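PDB 6IDP: MATE family efflux transporter from Vibrio cholerae, which probably exports drugs and other toxic compounds across the bacterial inner membrane, driven by an inward flow of protons, as a multidrug transporter of the MATE family. Local coordinates for residues Ser6-Ala11 with Gln308-Ile312; Gln13-Thr18 with Ser289-Met293; Ile294-Leu298 with Asn374-Lys378; Ala313-Leu318 with Gly364-Met369. All coordinates share one frame; numbering follows the deposited sequence.

Contact 1 of 4, residues Ser6-Ala11 with Gln308-Ile312; sequences STSSLA and QLVRI. With OLC ((2R)-2,3-dihydroxypropyl (9Z)-octadec-9-enoate), chain P.
Helix segments 6-11 and 308-312 pass at an axis distance of 9.7 Å and cross at -64°, with the Leu10 and Leu309 CA atoms 6.2 Å apart. Ile312 fills the crossing. With CG1 anti to the carbonyl carbon (chi1 -69°) and the chain then running straight on, its CD1 methyl reaches the helical backbone of 6-11, 3.4 Å from Thr7 O, and lies 3.7 Å from the Thr7 CG2 methyl. Leu10 CB flanks the same methyl, while the other branch of Ile312, CG2, rests against Ala11 CB at 4.1 Å. Leu10 divides its contacts: CB faces Ile312, and CD1 meets the extended Gln308 chain nearly at a right angle, 3.6 Å from Gln308 OE1. Leu309 adds its CD1 methyl, 3.7 Å from Leu10 O. No hydrogen bond joins the two segments, so the crossing is held by van der Waals packing around a few methyl groups. A monoolein chain covers Ala11 from the lipid side, its C11 lying 3.4 Å from Ala11 O. Behind the crossing, helix 281-299 receives Leu309 through Leu290, Met293 and Met297, and Val310 leans on both helix 281-299 and helix 360-375.

Contact 2 of 4, residues Gln13-Thr18 with Ser289-Met293; sequences QLFQMT and SLPPM. With OLC ((2R)-2,3-dihydroxypropyl (9Z)-octadec-9-enoate), chain Q; OLC ((2R)-2,3-dihydroxypropyl (9Z)-octadec-9-enoate), chain P; OLC ((2R)-2,3-dihydroxypropyl (9Z)-octadec-9-enoate), chain M.
Thr18 OG1 lies 2.7 Å from Ser289 OG across the contact and donates a hydrogen bond of 2.7 Å back to Leu14 O, one turn earlier in its own helix. The donor sits 34° out of the Leu14 carbonyl plane, with a C=O...donor angle of 144°. Ala285 O and Met286 O lie within weak hydrogen-bonding reach of Ser289 OG as well, so its single proton has several possible acceptors. Around this polar pair the packing is apolar. Met293 bends at its last torsion, which carries CE over the start of the 13-18 turn, 3.8 Å from Leu14 N and against Gln13 CB. Its SD touches Leu14 CD1 at 3.9 Å, the two side chains crossing nearly at a right angle, and Met17 runs alongside in the reverse sense, its CG 4.0 Å from Met293 SD. On the lipid-facing side, Phe15 has one ring face covered centrally by C13 of one monoolein, with C16 of a second at its edge. The axes of segments 13-18 and 289-293 are inclined at 127°, where the second is kinked at Pro291 and Pro292; Leu14 and Leu290 continue onto Leu309 of helix 303-330, and both prolines touch Thr72 of helix 54-80.

Contact 3 of 4, residues Ile294-Leu298 with Asn374-Lys378; sequences IGRML and NALGK
Ile294 holds CG2 anti to its backbone N, with CG1 at chi1 -61°, and this rotation turns the CG2 methyl onto Ala375 and Leu376 while CD1 leads away toward helix 303-330. Leu298, one turn later, swings CG anti to the backbone N (chi1 178°), extending CD2 across to the same leucine. Leu376 answers from the other segment with its CD2, which meets both partners, 3.7 Å from Ile294 CG2 and 3.8 Å from Leu298 CD2. The Ile294 and Leu376 side chains meet at a slant. Ala375 fits beside them, its CB 3.8 Å from Ile294 CB. The backbones come closest at Gly295, whose CA is 5.2 Å from Ala375 CA and 3.8 Å from Ala375 O. Leu298 CD2 also covers the end of helix 360-375, 3.7 Å from Leu376 O. That helix finishes in a Schellman motif, in which Gly377 takes positive phi (80°), and Lys378 then serves as N-cap of helix 379-435. Within the turn Gly377 N bonds back to Asn374 O, and Gly377 O has a weak hydrogen bond with His235 NE2. No hydrogen bond or charge pair spans the two segments. The chemistry is that of a buried aliphatic joint: methyl groups and a close glycine-alanine approach hold a helix end against the side of helix 281-299.

Contact 4 of 4, residues Ala313-Leu318 with Gly364-Met369; sequences ACQFVL and GICMLM. With OLC ((2R)-2,3-dihydroxypropyl (9Z)-octadec-9-enoate), chain P.
A nearly antiparallel helix pair within the C-terminal MatE region brings segments 313-318 and 364-369 together, their axes 9.9 Å apart and inclined at 153°. The interface is buried and wholly apolar, without a hydrogen bond between the segments. Cys314 stands at one end with SG anti to its carbonyl carbon (chi1 -74°), a rotation that directs the sulfur between two methyl groups: Ile365 CD1 and Met369 CE each lie 3.6 Å from Cys314 SG. Met369 reaches it by folding at chi2 and again at chi3. Ile365 is held from a second direction by Leu318, which crosses it at about a right angle and places CD2 3.8 Å from Ile365 CG1. On the other flank, Leu368 directs CD2 into the turn of 313-318, 3.8 Å from Ala313 CB and 3.9 Å from Val317 CG2; the Val317 and Leu368 side chains run past one another in opposite senses. The remaining Val317 methyl, CG1, settles over Gly364, 4.0 Å from Gly364 CA. Since a side chain here would run into that methyl, the absence of one at Gly364 lets the valine lie directly on the backbone. Phe316 faces the lipid side, with monoolein atom C13 lying over one ring face and displaced toward the rim, and its ring stacks on Phe320. Helix 281-299 meets this pair through Met286 and Leu290 on Ala313 and through Val283 on Val317, while helix 379-435 lies beyond helix 360-375, taking up Cys366 at Ile385 and Arg389, and Met369 at Ala425 and Tyr429.

Overall arrangement
The four contacts join four helices on one side of the chain's centre. Helix 5-39 packs on helix 303-330 in contact 1 and on helix 281-299 in contact 2, and helix 360-375 packs on those same two helices in contacts 4 and 3. Along the chain contact 2 is nested inside contact 1, and contact 4 inside contact 3. Centres of contacts 1 and 2 are about 11 Å apart, and those of contacts 3 and 4 about 16 Å. Leu309 ties contact 1 to contacts 2 and 3, and Leu290 ties contact 2 to contact 4. The N-terminal helix is thereby docked onto the C-terminal MatE region, and one monoolein chain touches contacts 1, 2 and 4.

Contact 1 of 4, residues Ser6-Ala11 with Gln308-Ile312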
# COMPACT_ATOMS: atom_id res chain seq x y z
N SER A 6 -30.45 -2.56 -6.64
CA SER A 6 -29.16 -2.92 -7.23
C SER A 6 -28.06 -2.05 -6.63
O SER A 6 -26.97 -2.54 -6.32
CB SER A 6 -29.20 -2.76 -8.75
OG SER A 6 -29.25 -1.39 -9.13
N THR A 7 -28.35 -0.76 -6.47
CA THR A 7 -27.43 0.16 -5.81
C THR A 7 -27.23 -0.25 -4.36
O THR A 7 -26.11 -0.24 -3.84
CB THR A 7 -27.94 1.62 -5.88
OG1 THR A 7 -27.98 2.05 -7.25
CG2 THR A 7 -27.04 2.55 -5.08
N SER A 8 -28.32 -0.61 -3.70
CA SER A 8 -28.27 -1.09 -2.33
C SER A 8 -27.48 -2.39 -2.23
O SER A 8 -26.75 -2.61 -1.27
CB SER A 8 -29.69 -1.28 -1.78
OG SER A 8 -29.66 -1.91 -0.51
N SER A 9 -27.63 -3.24 -3.24
CA SER A 9 -26.94 -4.52 -3.26
C SER A 9 -25.44 -4.34 -3.52
O SER A 9 -24.62 -5.03 -2.92
CB SER A 9 -27.54 -5.44 -4.32
OG SER A 9 -26.79 -6.64 -4.44
N LEU A 10 -25.11 -3.42 -4.42
CA LEU A 10 -23.71 -3.13 -4.73
C LEU A 10 -23.00 -2.51 -3.53
O LEU A 10 -21.84 -2.82 -3.26
CB LEU A 10 -23.61 -2.20 -5.94
CG LEU A 10 -23.92 -2.84 -7.30
CD1 LEU A 10 -23.97 -1.80 -8.40
CD2 LEU A 10 -22.87 -3.90 -7.61
N ALA A 11 -23.71 -1.65 -2.81
CA ALA A 11 -23.15 -1.00 -1.62
C ALA A 11 -22.86 -2.02 -0.53
O ALA A 11 -21.82 -1.96 0.13
CB ALA A 11 -24.10 0.07 -1.11
N GLN A 308 -21.86 2.35 -11.47
CA GLN A 308 -22.60 2.50 -10.22
C GLN A 308 -21.72 2.26 -8.99
O GLN A 308 -21.71 3.07 -8.06
CB GLN A 308 -23.81 1.56 -10.20
CG GLN A 308 -24.87 1.91 -11.24
CD GLN A 308 -26.12 1.05 -11.14
OE1 GLN A 308 -26.06 -0.14 -10.84
NE2 GLN A 308 -27.27 1.66 -11.41
N LEU A 309 -20.97 1.16 -8.98
CA LEU A 309 -20.14 0.80 -7.84
C LEU A 309 -19.04 1.83 -7.57
O LEU A 309 -18.73 2.12 -6.41
CB LEU A 309 -19.51 -0.58 -8.05
CG LEU A 309 -18.63 -1.13 -6.93
CD1 LEU A 309 -19.41 -1.24 -5.63
CD2 LEU A 309 -18.04 -2.47 -7.33
N VAL A 310 -18.46 2.38 -8.63
CA VAL A 310 -17.42 3.38 -8.48
C VAL A 310 -17.98 4.67 -7.87
O VAL A 310 -17.37 5.27 -6.99
CB VAL A 310 -16.74 3.70 -9.84
CG1 VAL A 310 -15.87 4.95 -9.73
CG2 VAL A 310 -15.91 2.51 -10.30
N ARG A 311 -19.16 5.07 -8.33
CA ARG A 311 -19.81 6.26 -7.79
C ARG A 311 -20.20 6.05 -6.33
O ARG A 311 -20.08 6.97 -5.52
CB ARG A 311 -21.03 6.64 -8.63
CG ARG A 311 -20.66 7.33 -9.94
CD ARG A 311 -21.87 7.53 -10.84
NE ARG A 311 -21.54 8.36 -12.00
CZ ARG A 311 -21.79 9.66 -12.09
NH1 ARG A 311 -22.39 10.29 -11.08
NH2 ARG A 311 -21.46 10.33 -13.18
N ILE A 312 -20.67 4.85 -6.00
CA ILE A 312 -20.95 4.49 -4.62
C ILE A 312 -19.69 4.63 -3.77
O ILE A 312 -19.72 5.22 -2.69
CB ILE A 312 -21.51 3.05 -4.50
CG1 ILE A 312 -22.90 2.96 -5.10
CG2 ILE A 312 -21.55 2.61 -3.04
CD1 ILE A 312 -23.48 1.56 -5.10
C18 OLC P . -15.47 -0.50 6.00
C10 OLC P . -21.45 1.94 2.42
C9 OLC P . -22.72 1.79 2.87
C17 OLC P . -16.00 0.87 5.64
C11 OLC P . -20.77 0.84 1.64
C8 OLC P . -23.49 0.51 2.59
C16 OLC P . -17.13 0.73 4.63
C12 OLC P . -19.50 1.36 1.00
C7 OLC P . -24.63 0.38 3.58
C15 OLC P . -16.55 0.51 3.25
C13 OLC P . -18.43 1.57 2.04
C6 OLC P . -25.95 0.72 2.92
C14 OLC P . -17.67 0.27 2.27
C5 OLC P . -26.38 -0.40 2.00

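Contact 2 of 4, residues Gln13-Thr18 with Ser289-Met293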
# COMPACT_ATOMS: atom_id res chain seq x y z
N GLN A 13 -22.34 -5.24 -1.01
CA GLN A 13 -21.28 -6.12 -1.48
C GLN A 13 -19.92 -5.47 -1.23
O GLN A 13 -18.98 -6.13 -0.78
CB GLN A 13 -21.45 -6.44 -2.97
CG GLN A 13 -22.63 -7.37 -3.28
CD GLN A 13 -22.88 -7.53 -4.77
OE1 GLN A 13 -21.99 -7.30 -5.59
NE2 GLN A 13 -24.10 -7.90 -5.13
N LEU A 14 -19.81 -4.18 -1.53
CA LEU A 14 -18.57 -3.45 -1.31
C LEU A 14 -18.21 -3.41 0.17
O LEU A 14 -17.05 -3.57 0.54
CB LEU A 14 -18.66 -2.03 -1.87
CG LEU A 14 -17.45 -1.12 -1.64
CD1 LEU A 14 -16.21 -1.67 -2.34
CD2 LEU A 14 -17.74 0.31 -2.09
N PHE A 15 -19.21 -3.22 1.03
CA PHE A 15 -18.98 -3.20 2.47
C PHE A 15 -18.44 -4.54 2.97
O PHE A 15 -17.47 -4.58 3.73
CB PHE A 15 -20.26 -2.84 3.23
CG PHE A 15 -20.14 -2.98 4.72
CD1 PHE A 15 -19.44 -2.04 5.45
CD2 PHE A 15 -20.71 -4.05 5.38
CE1 PHE A 15 -19.32 -2.16 6.83
CE2 PHE A 15 -20.59 -4.18 6.76
CZ PHE A 15 -19.89 -3.23 7.48
N GLN A 16 -19.07 -5.63 2.55
CA GLN A 16 -18.65 -6.96 2.99
C GLN A 16 -17.28 -7.33 2.45
O GLN A 16 -16.55 -8.10 3.08
CB GLN A 16 -19.68 -8.02 2.57
CG GLN A 16 -20.99 -7.96 3.34
CD GLN A 16 -20.80 -8.22 4.83
OE1 GLN A 16 -19.94 -9.00 5.24
NE2 GLN A 16 -21.62 -7.56 5.65
N MET A 17 -16.92 -6.80 1.28
CA MET A 17 -15.60 -7.04 0.71
C MET A 17 -14.53 -6.20 1.41
O MET A 17 -13.38 -6.63 1.52
CB MET A 17 -15.60 -6.73 -0.79
CG MET A 17 -16.31 -7.78 -1.64
SD MET A 17 -15.30 -9.24 -1.95
CE MET A 17 -13.95 -8.53 -2.90
N THR A 18 -14.91 -5.01 1.87
CA THR A 18 -13.94 -4.03 2.33
C THR A 18 -13.57 -4.17 3.81
O THR A 18 -12.39 -4.09 4.16
CB THR A 18 -14.43 -2.59 2.08
OG1 THR A 18 -14.63 -2.40 0.67
CG2 THR A 18 -13.41 -1.58 2.57
N SER A 289 -10.12 -4.01 -2.08
CA SER A 289 -11.38 -4.74 -2.20
C SER A 289 -12.11 -4.41 -3.50
O SER A 289 -12.74 -5.27 -4.10
CB SER A 289 -12.28 -4.46 -1.00
OG SER A 289 -12.53 -3.07 -0.86
N LEU A 290 -12.02 -3.15 -3.92
CA LEU A 290 -12.73 -2.68 -5.10
C LEU A 290 -12.18 -3.21 -6.45
O LEU A 290 -12.97 -3.59 -7.31
CB LEU A 290 -12.74 -1.15 -5.12
CG LEU A 290 -13.52 -0.44 -6.23
CD1 LEU A 290 -14.97 -0.90 -6.22
CD2 LEU A 290 -13.43 1.07 -6.06
N PRO A 291 -10.84 -3.23 -6.64
CA PRO A 291 -10.36 -3.72 -7.94
C PRO A 291 -10.80 -5.13 -8.37
O PRO A 291 -11.06 -5.30 -9.56
CB PRO A 291 -8.83 -3.67 -7.78
CG PRO A 291 -8.60 -2.56 -6.82
CD PRO A 291 -9.73 -2.67 -5.83
N PRO A 292 -10.88 -6.12 -7.45
CA PRO A 292 -11.37 -7.42 -7.93
C PRO A 292 -12.81 -7.36 -8.40
O PRO A 292 -13.16 -8.03 -9.37
CB PRO A 292 -11.26 -8.32 -6.70
CG PRO A 292 -10.31 -7.64 -5.79
CD PRO A 292 -10.46 -6.18 -6.03
N MET A 293 -13.64 -6.58 -7.71
CA MET A 293 -15.03 -6.41 -8.10
C MET A 293 -15.13 -5.79 -9.49
O MET A 293 -15.88 -6.25 -10.34
CB MET A 293 -15.78 -5.55 -7.07
CG MET A 293 -15.72 -6.08 -5.65
SD MET A 293 -16.53 -4.99 -4.45
CE MET A 293 -18.26 -5.27 -4.83
C18 OLC Q . -18.73 3.84 8.40
C10 OLC Q . -24.49 -2.69 6.23
C9 OLC Q . -25.48 -3.54 5.86
C17 OLC Q . -19.17 2.41 8.23
C11 OLC Q . -24.82 -1.44 7.01
C16 OLC Q . -20.34 2.34 7.27
C12 OLC Q . -23.55 -0.76 7.49
C15 OLC Q . -21.00 0.98 7.38
C13 OLC Q . -22.58 -0.62 6.33
C14 OLC Q . -22.03 0.79 6.29
C18 OLC P . -15.47 -0.50 6.00
C10 OLC P . -21.45 1.94 2.42
C9 OLC P . -22.72 1.79 2.87
C17 OLC P . -16.00 0.87 5.64
C11 OLC P . -20.77 0.84 1.64
C8 OLC P . -23.49 0.51 2.59
C16 OLC P . -17.13 0.73 4.63
C12 OLC P . -19.50 1.36 1.00
C7 OLC P . -24.63 0.38 3.58
C15 OLC P . -16.55 0.51 3.25
C13 OLC P . -18.43 1.57 2.04
C6 OLC P . -25.95 0.72 2.92
C14 OLC P . -17.67 0.27 2.27
C5 OLC P . -26.38 -0.40 2.00
C18 OLC M . -16.55 -1.53 10.67
C10 OLC M . -20.40 -9.49 9.14
C17 OLC M . -16.56 -2.98 10.20
C11 OLC M . -20.98 -8.09 9.19
C16 OLC M . -17.67 -3.73 10.90
C12 OLC M . -19.85 -7.08 9.23
C15 OLC M . -17.75 -5.14 10.36
C13 OLC M . -19.05 -7.26 10.50
C14 OLC M . -18.79 -5.91 11.14

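Contact 3 of 4, residues Ile294-Leu298 with Asn374-Lys378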
# COMPACT_ATOMS: atom_id res chain seq x y z
N ILE A 294 -14.35 -4.73 -9.71
CA ILE A 294 -14.33 -4.03 -10.99
C ILE A 294 -13.83 -4.93 -12.11
O ILE A 294 -14.44 -4.99 -13.19
CB ILE A 294 -13.45 -2.76 -10.93
CG1 ILE A 294 -13.99 -1.77 -9.90
CG2 ILE A 294 -13.38 -2.10 -12.30
CD1 ILE A 294 -15.36 -1.24 -10.22
N GLY A 295 -12.73 -5.64 -11.86
CA GLY A 295 -12.13 -6.51 -12.85
C GLY A 295 -13.06 -7.63 -13.29
O GLY A 295 -13.19 -7.91 -14.49
N ARG A 296 -13.73 -8.26 -12.33
CA ARG A 296 -14.67 -9.33 -12.64
C ARG A 296 -15.85 -8.79 -13.44
O ARG A 296 -16.31 -9.43 -14.39
CB ARG A 296 -15.17 -10.01 -11.36
CG ARG A 296 -15.89 -11.33 -11.61
CD ARG A 296 -16.80 -11.71 -10.45
NE ARG A 296 -17.79 -10.67 -10.17
CZ ARG A 296 -18.91 -10.48 -10.87
NH1 ARG A 296 -19.18 -11.27 -11.91
NH2 ARG A 296 -19.74 -9.51 -10.55
N MET A 297 -16.35 -7.62 -13.05
CA MET A 297 -17.49 -7.02 -13.73
C MET A 297 -17.15 -6.64 -15.17
O MET A 297 -17.98 -6.79 -16.06
CB MET A 297 -18.00 -5.79 -12.95
CG MET A 297 -18.81 -6.14 -11.71
SD MET A 297 -19.39 -4.69 -10.79
CE MET A 297 -17.91 -3.71 -10.74
N LEU A 298 -15.92 -6.16 -15.39
CA LEU A 298 -15.46 -5.84 -16.73
C LEU A 298 -15.45 -7.08 -17.62
O LEU A 298 -15.85 -7.03 -18.79
CB LEU A 298 -14.07 -5.20 -16.70
CG LEU A 298 -13.46 -4.86 -18.07
CD1 LEU A 298 -14.40 -3.99 -18.88
CD2 LEU A 298 -12.10 -4.19 -17.92
N ASN A 374 -6.30 0.76 -12.94
CA ASN A 374 -5.57 -0.50 -13.02
C ASN A 374 -6.51 -1.70 -13.18
O ASN A 374 -6.23 -2.61 -13.96
CB ASN A 374 -4.69 -0.69 -11.78
CG ASN A 374 -3.39 0.10 -11.85
OD1 ASN A 374 -2.75 0.18 -12.89
ND2 ASN A 374 -3.01 0.69 -10.72
N ALA A 375 -7.61 -1.68 -12.43
CA ALA A 375 -8.57 -2.78 -12.46
C ALA A 375 -9.21 -2.95 -13.84
O ALA A 375 -9.61 -4.05 -14.21
CB ALA A 375 -9.65 -2.55 -11.41
N LEU A 376 -9.29 -1.85 -14.59
CA LEU A 376 -9.84 -1.87 -15.94
C LEU A 376 -8.77 -2.14 -16.99
O LEU A 376 -9.03 -2.09 -18.19
CB LEU A 376 -10.54 -0.54 -16.25
CG LEU A 376 -11.80 -0.20 -15.46
CD1 LEU A 376 -12.16 1.27 -15.64
CD2 LEU A 376 -12.96 -1.09 -15.88
N GLY A 377 -7.55 -2.41 -16.54
CA GLY A 377 -6.45 -2.70 -17.45
C GLY A 377 -5.84 -1.45 -18.06
O GLY A 377 -5.01 -1.53 -18.97
N LYS A 378 -6.25 -0.29 -17.56
CA LYS A 378 -5.69 0.98 -18.02
C LYS A 378 -4.57 1.44 -17.09
O LYS A 378 -4.72 2.40 -16.34
CB LYS A 378 -6.79 2.04 -18.11
CG LYS A 378 -7.94 1.63 -19.02
CD LYS A 378 -9.10 2.60 -18.93
CE LYS A 378 -10.29 2.12 -19.76
NZ LYS A 378 -9.96 2.01 -21.21

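Contact 4 of 4, residues Ala313-Leu318 with Gly364-Met369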
# COMPACT_ATOMS: atom_id res chain seq x y z
N ALA A 313 -18.59 4.08 -4.27
CA ALA A 313 -17.31 4.16 -3.59
C ALA A 313 -16.86 5.60 -3.39
O ALA A 313 -16.36 5.96 -2.32
CB ALA A 313 -16.25 3.38 -4.37
N CYS A 314 -17.03 6.43 -4.42
CA CYS A 314 -16.64 7.83 -4.34
C CYS A 314 -17.50 8.59 -3.33
O CYS A 314 -17.00 9.46 -2.62
CB CYS A 314 -16.73 8.50 -5.71
SG CYS A 314 -15.41 8.02 -6.85
N GLN A 315 -18.79 8.26 -3.29
CA GLN A 315 -19.70 8.89 -2.34
C GLN A 315 -19.28 8.61 -0.90
O GLN A 315 -19.25 9.51 -0.07
CB GLN A 315 -21.13 8.42 -2.56
CG GLN A 315 -21.78 8.98 -3.81
CD GLN A 315 -23.12 8.33 -4.10
OE1 GLN A 315 -23.83 7.91 -3.18
NE2 GLN A 315 -23.46 8.23 -5.38
N PHE A 316 -18.95 7.35 -0.62
CA PHE A 316 -18.51 6.98 0.71
C PHE A 316 -17.24 7.74 1.10
O PHE A 316 -17.17 8.33 2.17
CB PHE A 316 -18.26 5.47 0.82
CG PHE A 316 -17.58 5.07 2.10
CD1 PHE A 316 -18.31 4.93 3.28
CD2 PHE A 316 -16.22 4.84 2.14
CE1 PHE A 316 -17.69 4.56 4.46
CE2 PHE A 316 -15.59 4.47 3.32
CZ PHE A 316 -16.32 4.34 4.48
N VAL A 317 -16.24 7.71 0.22
CA VAL A 317 -14.96 8.35 0.49
C VAL A 317 -15.11 9.84 0.81
O VAL A 317 -14.56 10.32 1.80
CB VAL A 317 -13.99 8.18 -0.70
CG1 VAL A 317 -12.78 9.08 -0.54
CG2 VAL A 317 -13.57 6.72 -0.82
N LEU A 318 -15.85 10.55 -0.03
CA LEU A 318 -16.09 11.97 0.19
C LEU A 318 -16.82 12.23 1.51
O LEU A 318 -16.42 13.10 2.28
CB LEU A 318 -16.90 12.56 -0.97
CG LEU A 318 -16.12 12.63 -2.28
CD1 LEU A 318 -16.98 13.22 -3.38
CD2 LEU A 318 -14.85 13.45 -2.07
N GLY A 364 -8.30 10.75 -1.35
CA GLY A 364 -8.88 9.42 -1.38
C GLY A 364 -9.48 9.09 -2.74
O GLY A 364 -9.38 7.96 -3.20
N ILE A 365 -10.09 10.09 -3.38
CA ILE A 365 -10.64 9.91 -4.73
C ILE A 365 -9.52 9.59 -5.71
O ILE A 365 -9.65 8.69 -6.55
CB ILE A 365 -11.39 11.17 -5.21
CG1 ILE A 365 -12.67 11.38 -4.40
CG2 ILE A 365 -11.71 11.07 -6.70
CD1 ILE A 365 -13.68 10.25 -4.54
N CYS A 366 -8.41 10.31 -5.58
CA CYS A 366 -7.24 10.09 -6.42
C CYS A 366 -6.69 8.68 -6.25
O CYS A 366 -6.36 8.01 -7.23
CB CYS A 366 -6.16 11.13 -6.09
SG CYS A 366 -4.75 11.10 -7.22
N MET A 367 -6.61 8.23 -5.00
CA MET A 367 -6.20 6.86 -4.70
C MET A 367 -7.16 5.86 -5.32
O MET A 367 -6.75 4.83 -5.86
CB MET A 367 -6.14 6.64 -3.19
CG MET A 367 -5.09 7.48 -2.48
SD MET A 367 -5.30 7.49 -0.68
CE MET A 367 -5.15 5.75 -0.31
N LEU A 368 -8.45 6.17 -5.24
CA LEU A 368 -9.50 5.29 -5.74
C LEU A 368 -9.43 5.16 -7.26
O LEU A 368 -9.52 4.07 -7.80
CB LEU A 368 -10.87 5.83 -5.32
CG LEU A 368 -11.90 4.83 -4.78
CD1 LEU A 368 -11.37 4.14 -3.54
CD2 LEU A 368 -13.20 5.56 -4.48
N MET A 369 -9.24 6.30 -7.92
CA MET A 369 -9.20 6.33 -9.38
C MET A 369 -8.00 5.57 -9.93
O MET A 369 -8.09 4.94 -10.99
CB MET A 369 -9.20 7.78 -9.88
CG MET A 369 -10.49 8.54 -9.58
SD MET A 369 -11.95 7.79 -10.34
CE MET A 369 -12.69 6.93 -8.95
C18 OLC P . -15.47 -0.50 6.00
C10 OLC P . -21.45 1.94 2.42
C9 OLC P . -22.72 1.79 2.87
C17 OLC P . -16.00 0.87 5.64
C11 OLC P . -20.77 0.84 1.64
C8 OLC P . -23.49 0.51 2.59
C16 OLC P . -17.13 0.73 4.63
C12 OLC P . -19.50 1.36 1.00
C7 OLC P . -24.63 0.38 3.58
C15 OLC P . -16.55 0.51 3.25
C13 OLC P . -18.43 1.57 2.04
C6 OLC P . -25.95 0.72 2.92
C14 OLC P . -17.67 0.27 2.27
C5 OLC P . -26.38 -0.40 2.00